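Local coordinates for BlEst2 (Bacillus licheniformis, PDB 6WPX), which probably hydrolyses ester bonds as a lipase or esterase, here captured in its propeptide form with an autoinhibitory C-terminal domain, at residues D155-N160 with A346-G351; G221-M226 with P290-G295; A306-V311 with G455-N460; V383-P388 with P462-I467; S387-Q392 with S402-V407. One frame throughout, in Å; residues are numbered along the deposited sequence.

Contact 1: residues D155-N160 with A346-G351; sequences DLAYSN and ADVFEG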
# COMPACT_ATOMS: atom_id res chain seq x y z
N ASP A 155 0.70 0.88 6.29
CA ASP A 155 0.13 0.95 7.64
C ASP A 155 0.51 -0.30 8.40
O ASP A 155 0.88 -0.22 9.57
CB ASP A 155 -1.39 1.05 7.62
CG ASP A 155 -1.89 2.33 7.00
OD1 ASP A 155 -1.06 3.23 6.76
OD2 ASP A 155 -3.11 2.45 6.80
N LEU A 156 0.42 -1.46 7.71
CA LEU A 156 0.79 -2.76 8.26
C LEU A 156 2.27 -2.79 8.65
O LEU A 156 2.57 -3.19 9.77
CB LEU A 156 0.44 -3.91 7.29
CG LEU A 156 0.90 -5.32 7.70
CD1 LEU A 156 0.18 -5.80 8.98
CD2 LEU A 156 0.67 -6.32 6.55
N ALA A 157 3.17 -2.37 7.73
CA ALA A 157 4.62 -2.33 7.96
C ALA A 157 5.03 -1.51 9.20
O ALA A 157 6.03 -1.82 9.83
CB ALA A 157 5.32 -1.76 6.74
N TYR A 158 4.29 -0.44 9.49
CA TYR A 158 4.57 0.45 10.60
C TYR A 158 3.81 0.07 11.89
O TYR A 158 3.93 0.77 12.90
CB TYR A 158 4.28 1.90 10.19
CG TYR A 158 5.46 2.48 9.45
CD1 TYR A 158 5.66 2.19 8.10
CD2 TYR A 158 6.43 3.22 10.12
CE1 TYR A 158 6.79 2.65 7.43
CE2 TYR A 158 7.57 3.68 9.45
CZ TYR A 158 7.74 3.39 8.11
OH TYR A 158 8.84 3.85 7.44
N SER A 159 3.10 -1.04 11.87
CA SER A 159 2.30 -1.47 13.03
C SER A 159 3.11 -2.28 14.03
O SER A 159 4.21 -2.74 13.71
CB SER A 159 1.04 -2.21 12.59
OG SER A 159 1.36 -3.51 12.13
N ASN A 160 2.61 -2.39 15.27
CA ASN A 160 3.29 -3.11 16.34
C ASN A 160 3.71 -4.52 15.98
O ASN A 160 4.87 -4.85 16.18
CB ASN A 160 2.45 -3.10 17.63
CG ASN A 160 2.45 -1.75 18.28
OD1 ASN A 160 1.87 -0.80 17.76
ND2 ASN A 160 3.13 -1.61 19.40
N ALA A 346 6.68 -7.91 -1.88
CA ALA A 346 6.96 -6.86 -2.87
C ALA A 346 6.70 -5.48 -2.27
O ALA A 346 6.21 -5.42 -1.16
CB ALA A 346 6.09 -7.11 -4.05
N ASP A 347 7.01 -4.44 -3.03
CA ASP A 347 6.76 -3.02 -2.65
C ASP A 347 7.23 -2.75 -1.22
O ASP A 347 8.40 -2.94 -0.91
CB ASP A 347 5.34 -2.54 -3.02
CG ASP A 347 4.10 -3.28 -2.47
OD1 ASP A 347 3.68 -4.27 -3.08
OD2 ASP A 347 3.56 -2.83 -1.44
N VAL A 348 6.32 -2.27 -0.40
CA VAL A 348 6.49 -1.95 1.04
C VAL A 348 7.22 -3.09 1.75
O VAL A 348 8.01 -2.77 2.60
CB VAL A 348 5.11 -1.65 1.62
CG1 VAL A 348 5.08 -1.78 3.12
CG2 VAL A 348 4.65 -0.29 1.16
N PHE A 349 6.95 -4.35 1.39
CA PHE A 349 7.64 -5.45 2.06
C PHE A 349 8.76 -6.05 1.18
O PHE A 349 9.22 -7.16 1.46
CB PHE A 349 6.64 -6.54 2.52
CG PHE A 349 5.80 -6.16 3.72
CD1 PHE A 349 4.58 -5.52 3.57
CD2 PHE A 349 6.24 -6.45 5.01
CE1 PHE A 349 3.81 -5.17 4.69
CE2 PHE A 349 5.47 -6.09 6.13
CZ PHE A 349 4.26 -5.47 5.96
N GLU A 350 9.24 -5.32 0.15
CA GLU A 350 10.35 -5.80 -0.68
C GLU A 350 11.53 -6.29 0.19
O GLU A 350 11.88 -5.66 1.19
CB GLU A 350 10.83 -4.68 -1.62
CG GLU A 350 11.95 -5.06 -2.57
CD GLU A 350 12.17 -4.04 -3.65
OE1 GLU A 350 11.68 -4.26 -4.78
OE2 GLU A 350 12.77 -2.98 -3.36
N GLY A 351 12.10 -7.44 -0.19
CA GLY A 351 13.25 -8.01 0.51
C GLY A 351 12.95 -9.20 1.40
O GLY A 351 13.87 -9.85 1.88
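Ala157 and Phe349 meet at the centre of this wholly apolar contact, in which a methyl on one side and a ring end on the other each enter a notch. The methyl of Ala157 settles between two groups of the loop: its CB lies 3.6 Å from Val348 CG1 and 3.9 Å from Phe349 CZ. In return, the far end of the phenylalanine ring pushes into the hollow beside the Leu156 side chain, where CZ comes within 3.7 Å of both Leu156 CD2 and Ala157 CA. The ring approaches the helix obliquely, and the leucine side chain crosses it at about a right angle, with CG and CD2 both touching the end of the ring. Val348 directs CG1 to the methyl because this branch stands opposite its own backbone N (chi1 161°). A short 3-10 turn holds the two loop residues side by side, with Phe349 N bonded to Ala346 O at 2.9 Å. Where the helix ends, Leu156 O takes two donors from Ser159, the backbone N and, at 2.7 Å, the hydroxyl OG, which sits in the carbonyl plane on a lone pair. Helix 152-157, in the alpha/beta-hydrolase part, is thus met by the loop joining strands 341-344 and 353-360; Leu380 of strand 377-386 touches both Leu156 and Phe349, and Gln171 borders Ala157 and the ring.

Contact 2: residues G221-M226 with P290-G295; sequences GVYLNM and PFIRGG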
# COMPACT_ATOMS: atom_id res chain seq x y z
N GLY A 221 -2.34 -8.80 -2.52
CA GLY A 221 -3.69 -8.82 -3.09
C GLY A 221 -4.77 -9.29 -2.12
O GLY A 221 -5.78 -8.61 -1.96
N VAL A 222 -4.55 -10.42 -1.46
CA VAL A 222 -5.55 -10.96 -0.52
C VAL A 222 -5.60 -10.12 0.75
O VAL A 222 -6.65 -9.99 1.33
CB VAL A 222 -5.41 -12.49 -0.24
CG1 VAL A 222 -5.51 -13.30 -1.54
CG2 VAL A 222 -4.12 -12.81 0.48
N TYR A 223 -4.48 -9.50 1.15
CA TYR A 223 -4.48 -8.57 2.28
C TYR A 223 -5.36 -7.37 1.91
O TYR A 223 -6.28 -7.00 2.63
CB TYR A 223 -3.07 -8.10 2.64
CG TYR A 223 -3.07 -7.33 3.95
CD1 TYR A 223 -3.05 -8.00 5.18
CD2 TYR A 223 -3.17 -5.95 3.96
CE1 TYR A 223 -3.13 -7.30 6.38
CE2 TYR A 223 -3.20 -5.24 5.16
CZ TYR A 223 -3.21 -5.92 6.36
OH TYR A 223 -3.25 -5.20 7.52
N LEU A 224 -5.09 -6.76 0.75
CA LEU A 224 -5.84 -5.59 0.33
C LEU A 224 -7.29 -5.91 -0.07
O LEU A 224 -8.13 -5.01 0.00
CB LEU A 224 -5.10 -4.81 -0.76
CG LEU A 224 -3.78 -4.19 -0.36
CD1 LEU A 224 -3.15 -3.52 -1.55
CD2 LEU A 224 -3.92 -3.18 0.79
N ASN A 225 -7.59 -7.18 -0.40
CA ASN A 225 -8.97 -7.64 -0.68
C ASN A 225 -9.87 -7.41 0.53
O ASN A 225 -11.07 -7.30 0.36
CB ASN A 225 -9.00 -9.14 -1.02
CG ASN A 225 -8.78 -9.41 -2.48
OD1 ASN A 225 -8.67 -8.50 -3.28
ND2 ASN A 225 -8.66 -10.66 -2.82
N MET A 226 -9.30 -7.28 1.73
CA MET A 226 -10.10 -6.99 2.93
C MET A 226 -10.68 -5.58 2.85
O MET A 226 -11.65 -5.30 3.53
CB MET A 226 -9.24 -7.11 4.19
CG MET A 226 -8.75 -8.54 4.47
SD MET A 226 -7.96 -8.62 6.08
CE MET A 226 -6.58 -7.39 5.86
N PRO A 290 -8.29 -8.98 9.41
CA PRO A 290 -7.37 -10.12 9.55
C PRO A 290 -7.20 -10.48 11.03
O PRO A 290 -7.75 -9.83 11.90
CB PRO A 290 -6.06 -9.54 9.00
CG PRO A 290 -6.08 -8.09 9.49
CD PRO A 290 -7.57 -7.69 9.55
N PHE A 291 -6.36 -11.47 11.28
CA PHE A 291 -5.82 -11.82 12.59
C PHE A 291 -4.33 -11.73 12.34
O PHE A 291 -3.83 -12.28 11.34
CB PHE A 291 -6.20 -13.23 13.07
CG PHE A 291 -5.46 -13.57 14.35
CD1 PHE A 291 -5.82 -12.99 15.56
CD2 PHE A 291 -4.39 -14.46 14.33
CE1 PHE A 291 -5.15 -13.32 16.74
CE2 PHE A 291 -3.72 -14.79 15.51
CZ PHE A 291 -4.10 -14.22 16.71
N ILE A 292 -3.62 -11.01 13.22
CA ILE A 292 -2.20 -10.75 13.04
C ILE A 292 -1.38 -10.96 14.28
O ILE A 292 -1.75 -10.50 15.35
CB ILE A 292 -1.97 -9.28 12.51
CG1 ILE A 292 -2.78 -8.97 11.24
CG2 ILE A 292 -0.47 -8.94 12.30
CD1 ILE A 292 -2.84 -7.49 10.91
N ARG A 293 -0.19 -11.58 14.10
CA ARG A 293 0.85 -11.73 15.11
C ARG A 293 2.20 -11.46 14.48
O ARG A 293 2.32 -11.45 13.27
CB ARG A 293 0.80 -13.10 15.82
CG ARG A 293 -0.41 -13.29 16.76
CD ARG A 293 -0.33 -12.40 18.00
NE ARG A 293 -1.46 -12.57 18.92
CZ ARG A 293 -2.59 -11.87 18.88
NH1 ARG A 293 -2.78 -10.98 17.91
NH2 ARG A 293 -3.55 -12.08 19.76
N GLY A 294 3.19 -11.18 15.30
CA GLY A 294 4.55 -10.93 14.86
C GLY A 294 5.51 -11.21 15.99
O GLY A 294 5.11 -11.36 17.14
N GLY A 295 6.79 -11.26 15.66
CA GLY A 295 7.80 -11.53 16.66
C GLY A 295 9.06 -12.02 16.01
O GLY A 295 9.29 -11.78 14.82
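Ile292, whose CD1 faces Tyr223, gives its carbonyl O to NH1 of the next residue, Arg293, at 2.8 Å; the donor is tilted 30° from the carbonyl plane, and NH1 also forms a salt bridge with Asp452. No hydrogen bond crosses the contact, which is one of van der Waals packing. Met226 lies against the Pro290 ring and crosses it at about a right angle: SD is 3.4 Å from Pro290 N and 3.6 Å from Pro290 CB, while the terminal CE rests 3.7 Å from Pro290 CG. A bend at the end of the methionine chain (chi3 -59°) turns this methyl back over one face of the Tyr223 ring, 3.5 Å above its plane and displaced to the rim. The methyl therefore fills the corner between tyrosine and proline, whose own approach is looser. Further along the strand, Tyr223 OH reaches Ile292 CD1 at 4.1 Å. Helix 218-224 and the turn that follows it lie beside strand 290-297, an outermost strand of a five-stranded antiparallel sheet. Its sheet neighbour, strand 377-386, adds Ile382 against Tyr223 and Thr384 against Met226, and helix 152-157 packs on the tyrosine through Leu153 and Leu156.

Contact 3: residues A306-V311 with G455-N460; sequences AVEKGV and GKTADN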
# COMPACT_ATOMS: atom_id res chain seq x y z
N ALA A 306 -8.12 -18.72 16.42
CA ALA A 306 -9.49 -19.17 16.36
C ALA A 306 -10.03 -18.96 14.95
O ALA A 306 -9.73 -17.96 14.29
CB ALA A 306 -10.34 -18.38 17.35
N VAL A 307 -10.82 -19.93 14.50
CA VAL A 307 -11.56 -19.83 13.25
C VAL A 307 -12.98 -20.08 13.70
O VAL A 307 -13.28 -21.17 14.20
CB VAL A 307 -11.12 -20.81 12.13
CG1 VAL A 307 -12.12 -20.80 10.96
CG2 VAL A 307 -9.72 -20.47 11.63
N GLU A 308 -13.84 -19.07 13.59
CA GLU A 308 -15.24 -19.19 13.97
C GLU A 308 -16.00 -20.11 12.99
O GLU A 308 -15.49 -20.48 11.93
CB GLU A 308 -15.88 -17.79 14.07
CG GLU A 308 -16.08 -17.07 12.75
CD GLU A 308 -14.92 -16.23 12.24
OE1 GLU A 308 -13.79 -16.35 12.79
OE2 GLU A 308 -15.13 -15.48 11.27
N LYS A 309 -17.23 -20.49 13.35
CA LYS A 309 -18.09 -21.30 12.48
C LYS A 309 -18.52 -20.43 11.31
O LYS A 309 -18.62 -19.21 11.47
CB LYS A 309 -19.35 -21.78 13.26
CG LYS A 309 -19.08 -22.83 14.33
CD LYS A 309 -20.37 -23.31 14.99
CE LYS A 309 -20.09 -23.95 16.33
NZ LYS A 309 -21.35 -24.33 17.03
N GLY A 310 -18.78 -21.04 10.16
CA GLY A 310 -19.28 -20.34 8.98
C GLY A 310 -18.28 -19.56 8.15
O GLY A 310 -18.67 -18.69 7.36
N VAL A 311 -16.98 -19.89 8.28
CA VAL A 311 -15.96 -19.20 7.49
C VAL A 311 -15.91 -19.85 6.12
O VAL A 311 -15.76 -21.07 6.02
CB VAL A 311 -14.58 -19.13 8.21
CG1 VAL A 311 -13.50 -18.51 7.32
CG2 VAL A 311 -14.67 -18.36 9.51
N GLY A 455 -13.45 -12.77 21.50
CA GLY A 455 -14.76 -13.04 22.06
C GLY A 455 -15.41 -14.24 21.42
O GLY A 455 -14.73 -15.09 20.84
N LYS A 456 -16.73 -14.30 21.49
CA LYS A 456 -17.53 -15.39 20.96
C LYS A 456 -18.51 -14.85 19.95
O LYS A 456 -18.98 -13.73 20.12
CB LYS A 456 -18.30 -16.06 22.10
CG LYS A 456 -17.65 -17.30 22.68
CD LYS A 456 -18.37 -17.75 23.97
CE LYS A 456 -19.86 -17.97 23.81
NZ LYS A 456 -20.53 -18.34 25.08
N THR A 457 -18.87 -15.67 18.94
CA THR A 457 -19.89 -15.32 17.95
C THR A 457 -21.28 -15.71 18.50
O THR A 457 -21.36 -16.27 19.60
CB THR A 457 -19.60 -15.99 16.58
OG1 THR A 457 -19.86 -17.39 16.66
CG2 THR A 457 -18.16 -15.76 16.09
N ALA A 458 -22.37 -15.45 17.74
CA ALA A 458 -23.74 -15.82 18.13
C ALA A 458 -23.94 -17.34 18.29
O ALA A 458 -24.77 -17.75 19.10
CB ALA A 458 -24.74 -15.26 17.14
N ASP A 459 -23.19 -18.16 17.53
CA ASP A 459 -23.26 -19.65 17.61
C ASP A 459 -22.24 -20.23 18.60
O ASP A 459 -21.96 -21.42 18.48
CB ASP A 459 -23.11 -20.34 16.25
CG ASP A 459 -21.79 -20.09 15.55
OD1 ASP A 459 -20.73 -20.45 16.11
OD2 ASP A 459 -21.84 -19.56 14.44
N ASN A 460 -21.69 -19.39 19.47
CA ASN A 460 -20.76 -19.70 20.57
C ASN A 460 -19.29 -20.00 20.20
O ASN A 460 -18.48 -20.24 21.10
CB ASN A 460 -21.28 -20.82 21.46
CG ASN A 460 -22.54 -20.47 22.19
OD1 ASN A 460 -22.59 -19.51 22.96
ND2 ASN A 460 -23.56 -21.30 22.03
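Thr457, just past the end of strand 445-456, makes the first touch, on Glu308: its methyl CG2 lies 3.7 Å from Glu308 CB, the two side chains crossing at about a right angle. The threonine hydroxyl is turned to Ser461 instead. Glu308, bent at chi2 (-87°), carries its carboxylate off to a salt bridge with Arg465 and a hydrogen bond with Ser387, so only its aliphatic part serves here. Thr457 also opens a type I turn, closed by Asn460 N bonding to Thr457 O at 3.1 Å. Asp459 then turns its carboxylate against Lys309. The extended lysine chain passes obliquely across that group, with CD 3.1 Å from Asp459 OD1 and CB 3.5 Å from Asp459 OD2. Its ammonium continues past the carboxylate to a weak bond, Lys309 NZ to Asp459 O at 3.3 Å. The opposite charges remain beyond a salt bridge, NZ and OD1 being 4.0 Å apart, and their attraction is probably modest. OD1 is bonded by Ser461 OG, which also pairs with Thr457 OG1 and Lys309 N and so ties both segments together. Asn460, at positive phi, ends the turn and receives a weak bond from Lys456 NZ. This is the tip of a beta hairpin: the type I turn lies in the short connection that reverses the chain between antiparallel strands 445-456 and 462-473, beside the loop that leaves strand 300-307.

Contact 4: residues V383-P388 with P462-I467; sequences VTFDSP and PFNRTI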
# COMPACT_ATOMS: atom_id res chain seq x y z
N VAL A 383 -3.66 -13.87 9.02
CA VAL A 383 -4.78 -14.68 8.56
C VAL A 383 -5.84 -13.73 8.04
O VAL A 383 -6.19 -12.77 8.73
CB VAL A 383 -5.35 -15.62 9.66
CG1 VAL A 383 -6.51 -16.47 9.11
CG2 VAL A 383 -4.27 -16.53 10.22
N THR A 384 -6.38 -13.98 6.84
CA THR A 384 -7.51 -13.18 6.38
C THR A 384 -8.70 -14.13 6.41
O THR A 384 -8.52 -15.33 6.28
CB THR A 384 -7.31 -12.51 5.00
OG1 THR A 384 -7.52 -13.50 4.00
CG2 THR A 384 -5.93 -11.84 4.85
N PHE A 385 -9.90 -13.59 6.62
CA PHE A 385 -11.12 -14.39 6.72
C PHE A 385 -12.16 -13.89 5.76
O PHE A 385 -12.43 -12.68 5.68
CB PHE A 385 -11.72 -14.30 8.13
CG PHE A 385 -10.82 -14.72 9.27
CD1 PHE A 385 -9.84 -13.85 9.75
CD2 PHE A 385 -10.98 -15.95 9.89
CE1 PHE A 385 -9.00 -14.23 10.80
CE2 PHE A 385 -10.13 -16.34 10.95
CZ PHE A 385 -9.16 -15.46 11.40
N ASP A 386 -12.77 -14.85 5.06
CA ASP A 386 -13.92 -14.58 4.21
C ASP A 386 -15.07 -15.15 5.09
O ASP A 386 -15.30 -16.36 5.13
CB ASP A 386 -13.82 -15.28 2.85
CG ASP A 386 -15.02 -15.00 1.94
OD1 ASP A 386 -15.99 -14.36 2.41
OD2 ASP A 386 -14.97 -15.38 0.76
N SER A 387 -15.70 -14.28 5.87
CA SER A 387 -16.71 -14.71 6.85
C SER A 387 -17.78 -13.63 7.07
O SER A 387 -17.44 -12.43 7.07
CB SER A 387 -16.02 -15.03 8.18
OG SER A 387 -16.90 -15.25 9.27
N PRO A 388 -19.04 -14.02 7.33
CA PRO A 388 -20.08 -13.01 7.61
C PRO A 388 -19.84 -12.28 8.94
O PRO A 388 -20.52 -11.30 9.20
CB PRO A 388 -21.37 -13.84 7.67
CG PRO A 388 -21.03 -15.16 7.03
CD PRO A 388 -19.60 -15.39 7.37
N PRO A 462 -15.43 -19.27 19.43
CA PRO A 462 -14.50 -18.14 19.62
C PRO A 462 -14.05 -17.51 18.29
O PRO A 462 -14.05 -18.17 17.24
CB PRO A 462 -13.30 -18.78 20.33
CG PRO A 462 -13.82 -20.07 20.89
CD PRO A 462 -14.84 -20.53 19.91
N PHE A 463 -13.74 -16.24 18.33
CA PHE A 463 -13.20 -15.51 17.16
C PHE A 463 -12.05 -14.63 17.63
O PHE A 463 -11.95 -14.36 18.81
CB PHE A 463 -14.27 -14.64 16.48
CG PHE A 463 -14.61 -13.37 17.19
CD1 PHE A 463 -13.87 -12.22 17.00
CD2 PHE A 463 -15.68 -13.30 18.06
CE1 PHE A 463 -14.18 -11.05 17.66
CE2 PHE A 463 -15.99 -12.13 18.73
CZ PHE A 463 -15.23 -11.01 18.53
N ASN A 464 -11.26 -14.18 16.67
CA ASN A 464 -10.12 -13.27 16.88
C ASN A 464 -9.91 -12.42 15.61
O ASN A 464 -9.95 -12.97 14.54
CB ASN A 464 -8.87 -13.98 17.43
CG ASN A 464 -8.42 -15.20 16.66
OD1 ASN A 464 -7.81 -16.10 17.21
ND2 ASN A 464 -8.70 -15.24 15.38
N ARG A 465 -9.74 -11.11 15.78
CA ARG A 465 -9.39 -10.19 14.67
C ARG A 465 -8.44 -9.14 15.22
O ARG A 465 -8.46 -8.89 16.40
CB ARG A 465 -10.58 -9.52 13.99
CG ARG A 465 -11.55 -10.47 13.30
CD ARG A 465 -11.02 -11.19 12.09
NE ARG A 465 -12.06 -11.74 11.26
CZ ARG A 465 -12.67 -12.89 11.46
NH1 ARG A 465 -12.34 -13.65 12.48
NH2 ARG A 465 -13.61 -13.28 10.63
N THR A 466 -7.67 -8.55 14.33
CA THR A 466 -6.70 -7.51 14.64
C THR A 466 -6.98 -6.34 13.71
O THR A 466 -6.92 -6.49 12.49
CB THR A 466 -5.28 -8.01 14.44
OG1 THR A 466 -5.12 -9.30 15.01
CG2 THR A 466 -4.27 -7.06 15.04
N ILE A 467 -7.30 -5.19 14.29
CA ILE A 467 -7.59 -3.97 13.54
C ILE A 467 -6.39 -3.07 13.65
O ILE A 467 -5.89 -2.86 14.75
CB ILE A 467 -8.88 -3.28 14.07
CG1 ILE A 467 -10.09 -4.26 13.96
CG2 ILE A 467 -9.15 -1.92 13.33
CD1 ILE A 467 -11.37 -3.78 14.56
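A cation-pi stack joins Phe385 and Arg465 where the ends of two antiparallel sheets face each other, one containing strand 377-386 and the other strand 462-473. The guanidinium lies flat on the phenyl ring, the two centres 3.6 Å apart and the planes only 7° from parallel. It is shifted toward the root of the side chain: Arg465 CZ sits 3.4 Å from Phe385 CG, and NH2 lies over Phe385 CB at 3.3 Å. Val383 CG1 meets the opposite face of the ring toward its rim. A bend at chi2 (-67°) folds the arginine back along its own strand, and NH1 there donates to Asn464 O at 3.2 Å in a nearly straight bond (173°). That acceptor lies in the guanidinium plane, which should help to fix the rotation of the group. At its edge comes Ser387 CB, 3.9 Å from NH2, while Asn464 ND2 approaches Phe385 CZ obliquely at 4.0 Å; OD1 of the same amide accepts from the backbone N of Ala306. The charge is answered by Glu308, whose OE2 forms a salt bridge with NH2 and also bonds to Ser387 OG. A leucine in place of Arg465 would probably leave the Glu308 carboxylate without its counter-charge and the phenyl face without its flat partner. The arrangement is a buried arginine between two beta-sheets, paired with an aromatic face and a carboxylate.

Contact 5: residues S387-Q392 with S402-V407; sequences SPLNQQ and SNLANV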
# COMPACT_ATOMS: atom_id res chain seq x y z
N SER A 387 -15.70 -14.28 5.87
CA SER A 387 -16.71 -14.71 6.85
C SER A 387 -17.78 -13.63 7.07
O SER A 387 -17.44 -12.43 7.07
CB SER A 387 -16.02 -15.03 8.18
OG SER A 387 -16.90 -15.25 9.27
N PRO A 388 -19.04 -14.02 7.33
CA PRO A 388 -20.08 -13.01 7.61
C PRO A 388 -19.84 -12.28 8.94
O PRO A 388 -20.52 -11.30 9.20
CB PRO A 388 -21.37 -13.84 7.67
CG PRO A 388 -21.03 -15.16 7.03
CD PRO A 388 -19.60 -15.39 7.37
N LEU A 389 -18.84 -12.73 9.71
CA LEU A 389 -18.53 -12.14 11.05
C LEU A 389 -18.05 -10.69 10.91
O LEU A 389 -18.14 -9.98 11.88
CB LEU A 389 -17.49 -12.99 11.79
CG LEU A 389 -16.92 -12.33 13.04
CD1 LEU A 389 -17.92 -12.36 14.17
CD2 LEU A 389 -15.59 -12.95 13.44
N ASN A 390 -17.57 -10.30 9.73
CA ASN A 390 -17.05 -8.93 9.47
C ASN A 390 -18.08 -7.86 9.86
O ASN A 390 -17.69 -6.88 10.44
CB ASN A 390 -16.49 -8.78 8.04
CG ASN A 390 -17.54 -8.78 6.95
OD1 ASN A 390 -18.43 -9.63 6.93
ND2 ASN A 390 -17.47 -7.81 6.05
N GLN A 391 -19.35 -8.07 9.51
CA GLN A 391 -20.45 -7.11 9.78
C GLN A 391 -20.55 -6.89 11.29
O GLN A 391 -20.65 -5.76 11.71
CB GLN A 391 -21.75 -7.65 9.20
CG GLN A 391 -22.00 -7.23 7.76
CD GLN A 391 -21.51 -8.26 6.77
OE1 GLN A 391 -21.83 -9.44 6.86
NE2 GLN A 391 -20.72 -7.81 5.81
N GLN A 392 -20.44 -7.98 12.05
CA GLN A 392 -20.56 -7.94 13.51
C GLN A 392 -19.38 -7.24 14.15
O GLN A 392 -19.58 -6.52 15.12
CB GLN A 392 -20.78 -9.34 14.09
CG GLN A 392 -22.04 -10.06 13.55
CD GLN A 392 -23.32 -9.23 13.58
OE1 GLN A 392 -23.68 -8.62 14.59
NE2 GLN A 392 -24.03 -9.20 12.47
N SER A 402 -24.28 -5.40 18.27
CA SER A 402 -23.92 -6.64 17.58
C SER A 402 -24.37 -7.86 18.37
O SER A 402 -24.67 -7.74 19.56
CB SER A 402 -22.42 -6.68 17.32
OG SER A 402 -21.68 -6.61 18.53
N ASN A 403 -24.40 -9.04 17.72
CA ASN A 403 -24.74 -10.32 18.35
C ASN A 403 -23.45 -11.03 18.83
O ASN A 403 -23.45 -12.25 19.03
CB ASN A 403 -25.60 -11.21 17.43
CG ASN A 403 -25.06 -11.42 16.04
OD1 ASN A 403 -23.86 -11.56 15.82
ND2 ASN A 403 -25.96 -11.51 15.06
N LEU A 404 -22.37 -10.23 19.02
CA LEU A 404 -21.07 -10.66 19.56
C LEU A 404 -21.11 -10.60 21.09
O LEU A 404 -21.60 -9.61 21.66
CB LEU A 404 -19.93 -9.79 19.03
CG LEU A 404 -19.53 -9.94 17.56
CD1 LEU A 404 -18.24 -9.21 17.27
CD2 LEU A 404 -19.40 -11.39 17.16
N ALA A 405 -20.57 -11.67 21.71
CA ALA A 405 -20.57 -11.91 23.17
C ALA A 405 -19.16 -11.97 23.77
O ALA A 405 -18.28 -12.57 23.15
CB ALA A 405 -21.29 -13.19 23.45
N ASN A 406 -19.01 -11.40 24.97
CA ASN A 406 -17.78 -11.36 25.80
C ASN A 406 -16.63 -10.72 24.99
O ASN A 406 -15.53 -11.27 25.03
CB ASN A 406 -17.40 -12.76 26.29
CG ASN A 406 -18.56 -13.61 26.79
OD1 ASN A 406 -19.64 -13.12 27.07
ND2 ASN A 406 -18.34 -14.91 26.89
N VAL A 407 -16.87 -9.56 24.38
CA VAL A 407 -15.86 -8.93 23.50
C VAL A 407 -14.77 -8.20 24.28
O VAL A 407 -15.08 -7.28 25.01
CB VAL A 407 -16.46 -7.96 22.46
CG1 VAL A 407 -15.37 -7.29 21.65
CG2 VAL A 407 -17.49 -8.61 21.55
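Gln392 lays its side-chain amide over that of Asn403, the planes 29° apart and the two side chains crossing at about a right angle. Asn403 OD1 sits 3.3 Å from Gln392 CD, while the glutamine oxygen reaches on to the backbone: Asn403 N donates to Gln392 OE1 at 3.2 Å in a nearly straight bond (169°), its donor tilted from the carbonyl plane. The same OE1 lies 3.2 Å from Asn403 OD1; both are acceptors, so this approach is not a bond and is probably somewhat unfavourable. The chain of Gln392 bends at chi2 (-49°), which curls the amide back to the loop. Ser402 CB touches OE1 from the loop at 3.6 Å. Nearer the helix backbone the contact turns apolar. Leu404 CG packs on Gln392 CB at 3.7 Å, and its CD1 meets the backbone O of Gln392. Leu389 CD1 presses on Leu404 CD2 at 3.5 Å, tighter than usual for two methyls, the side chains crossing at about a right angle; Phe463 of strand 462-473 touches both leucines. With an alanine at Gln392, Asn403 N would probably lose its acceptor and the Asn403 amide the group it lies against, leaving that side chain freer to turn. Ser387 OG, ahead of the turn that leads into the helix, accepts from Leu389 N at 3.2 Å, a capping bond, and it also bonds to Glu308. The whole is a helix whose following loop folds back against its first turn, a compact connection from strand 377-386 of one sheet to strand 407-417 of the next.

Contacts 3, 4 and 5 form one cluster, their centres 8 to 10 Å apart. Contacts 4 and 5 share Ser387 and Pro388, and contacts 3 and 4 share the sheet containing strands 445-456 and 462-473. Contact 2 adjoins contact 4, about 10 Å between centres, through neighbouring strands 290-297 and 377-386. Contact 1 touches contact 2 through Leu156 but lies about 29 Å from contact 3, centre to centre. Along the chain, contact 2 is nested within the loop closed by contact 1, contact 5 within that of contact 3, and contacts 1 and 3 alternate. The series thus runs from the alpha/beta-hydrolase part into the beta-rich C-terminal region, consistent with the close association expected of an autoinhibitory domain.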